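Local structure of tumor necrosis factor receptor superfamily member 16 (Rattus norvegicus, 4F42) at residues P36-I39 with D40-T43. The protein is the low-affinity neurotrophin receptor p75NTR, which binds nerve growth factor and probably passes signals into the cell through its intracellular death domain. Numbering follows the deposited sequence.
Sequences PEHI and DSFT
F42 turns its ring back alongside H38, four residues earlier, and lays it next to the imidazole. Starting at the backbone, F42 CB sits 3.5 Å from I39 O, the carbonyl oxygen that also takes the F42 N-H at 2.9 Å from F42 N. With CG anti to its own carbonyl carbon (chi1 -73°), the ring swings back toward the preceding turn. F42 CD2 then comes 3.5 Å from H38 O. Farther out, F42 CE2 meets H38 ND1 at 3.8 Å, and F42 CZ ends beside H38 CE1. The two ring planes are almost parallel, at 11°, but offset, with little of one ring lying over the other. H38 O is gripped chiefly by S41 OG, 2.6 Å away in the carbonyl plane and on a lone pair; that same hydroxyl oxygen hangs over the rim of one face of the F42 ring. An alanine in place of F42 would remove the whole ring, and is likely to deprive the H38 imidazole of one of its aromatic neighbours and open a gap toward helix 48-56. One turn of the death domain thus faces two ways: F42 packs on A51, L52 and S55 of helix 48-56, while I39 is buried against W25 and A29 of helix 24-32, where D40 also forms a salt bridge to R26.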
ATOM      1  N   PRO A  36      13.870   6.493  -2.011  1.00 21.04           N
ATOM      2  CA  PRO A  36      13.579   7.342  -0.840  1.00 20.98           C
ATOM      3  C   PRO A  36      13.002   8.721  -1.167  1.00 20.87           C
ATOM      4  O   PRO A  36      12.060   9.158  -0.504  1.00 20.77           O
ATOM      5  CB  PRO A  36      14.949   7.489  -0.160  1.00 20.96           C
ATOM      6  CG  PRO A  36      15.691   6.228  -0.563  1.00 21.36           C
ATOM      7  CD  PRO A  36      15.267   6.006  -1.997  1.00 20.91           C
ATOM      8  N   GLU A  37      13.561   9.386  -2.177  1.00 20.78           N
ATOM      9  CA  GLU A  37      13.137  10.740  -2.556  1.00 20.55           C
ATOM     10  C   GLU A  37      11.783  10.739  -3.250  1.00 20.09           C
ATOM     11  O   GLU A  37      11.010  11.691  -3.103  1.00 20.05           O
ATOM     12  CB  GLU A  37      14.179  11.411  -3.445  1.00 20.66           C
ATOM     13  CG  GLU A  37      15.536  11.605  -2.772  1.00 22.66           C
ATOM     14  CD  GLU A  37      16.409  10.348  -2.771  1.00 24.44           C
ATOM     15  OE1 GLU A  37      16.094   9.380  -3.509  1.00 25.59           O
ATOM     16  OE2 GLU A  37      17.417  10.334  -2.028  1.00 25.23           O
ATOM     17  N   HIS A  38      11.511   9.672  -4.005  1.00 19.32           N
ATOM     18  CA  HIS A  38      10.196   9.426  -4.595  1.00 18.99           C
ATOM     19  C   HIS A  38       9.158   9.282  -3.465  1.00 19.10           C
ATOM     20  O   HIS A  38       8.102   9.925  -3.503  1.00 19.21           O
ATOM     21  CB  HIS A  38      10.247   8.174  -5.473  1.00 18.54           C
ATOM     22  CG  HIS A  38       9.154   8.077  -6.494  1.00 17.71           C
ATOM     23  ND1 HIS A  38       7.971   8.780  -6.404  1.00 17.96           N
ATOM     24  CD2 HIS A  38       9.052   7.310  -7.609  1.00 15.98           C
ATOM     25  CE1 HIS A  38       7.201   8.471  -7.435  1.00 16.72           C
ATOM     26  NE2 HIS A  38       7.833   7.578  -8.179  1.00 14.61           N
ATOM     27  N   ILE A  39       9.472   8.459  -2.460  1.00 18.98           N
ATOM     28  CA  ILE A  39       8.627   8.318  -1.260  1.00 18.66           C
ATOM     29  C   ILE A  39       8.415   9.670  -0.577  1.00 18.80           C
ATOM     30  O   ILE A  39       7.279  10.056  -0.298  1.00 18.96           O
ATOM     31  CB  ILE A  39       9.216   7.303  -0.242  1.00 18.48           C
ATOM     32  CG1 ILE A  39       9.426   5.942  -0.907  1.00 19.03           C
ATOM     33  CG2 ILE A  39       8.312   7.171   0.977  1.00 18.22           C
ATOM     34  CD1 ILE A  39      10.088   4.898  -0.030  1.00 18.66           C
ATOM     35  N   ASP A  40       9.507  10.385  -0.314  1.00 18.94           N
ATOM     36  CA  ASP A  40       9.440  11.723   0.270  1.00 19.34           C
ATOM     37  C   ASP A  40       8.526  12.664  -0.527  1.00 19.20           C
ATOM     38  O   ASP A  40       7.903  13.539   0.055  1.00 19.72           O
ATOM     39  CB  ASP A  40      10.837  12.352   0.393  1.00 19.67           C
ATOM     40  CG  ASP A  40      11.703  11.697   1.467  1.00 21.00           C
ATOM     41  OD1 ASP A  40      11.163  11.070   2.409  1.00 22.10           O
ATOM     42  OD2 ASP A  40      12.945  11.824   1.362  1.00 22.08           O
ATOM     43  N   SER A  41       8.431  12.472  -1.843  1.00 18.75           N
ATOM     44  CA  SER A  41       7.558  13.291  -2.680  1.00 18.18           C
ATOM     45  C   SER A  41       6.077  13.153  -2.317  1.00 18.34           C
ATOM     46  O   SER A  41       5.285  14.064  -2.599  1.00 18.37           O
ATOM     47  CB  SER A  41       7.759  12.971  -4.162  1.00 18.10           C
ATOM     48  OG  SER A  41       6.870  11.952  -4.603  1.00 18.06           O
ATOM     49  N   PHE A  42       5.701  12.029  -1.698  1.00 17.89           N
ATOM     50  CA  PHE A  42       4.288  11.778  -1.365  1.00 17.61           C
ATOM     51  C   PHE A  42       3.910  12.411  -0.044  1.00 17.89           C
ATOM     52  O   PHE A  42       2.729  12.523   0.276  1.00 17.94           O
ATOM     53  CB  PHE A  42       3.955  10.277  -1.340  1.00 17.30           C
ATOM     54  CG  PHE A  42       3.892   9.640  -2.702  1.00 15.91           C
ATOM     55  CD1 PHE A  42       2.845   9.916  -3.571  1.00 16.05           C
ATOM     56  CD2 PHE A  42       4.874   8.750  -3.111  1.00 14.94           C
ATOM     57  CE1 PHE A  42       2.788   9.332  -4.847  1.00 15.10           C
ATOM     58  CE2 PHE A  42       4.821   8.152  -4.373  1.00 14.26           C
ATOM     59  CZ  PHE A  42       3.779   8.448  -5.241  1.00 13.41           C
ATOM     60  N   THR A  43       4.915  12.825   0.722  1.00 18.22           N
ATOM     61  CA  THR A  43       4.676  13.459   2.013  1.00 18.69           C
ATOM     62  C   THR A  43       4.034  14.835   1.850  1.00 18.60           C
ATOM     63  O   THR A  43       3.502  15.389   2.806  1.00 18.53           O
ATOM     64  CB  THR A  43       5.965  13.595   2.849  1.00 18.90           C
ATOM     65  OG1 THR A  43       6.848  14.550   2.242  1.00 18.90           O
ATOM     66  CG2 THR A  43       6.662  12.241   2.993  1.00 19.71           C
TER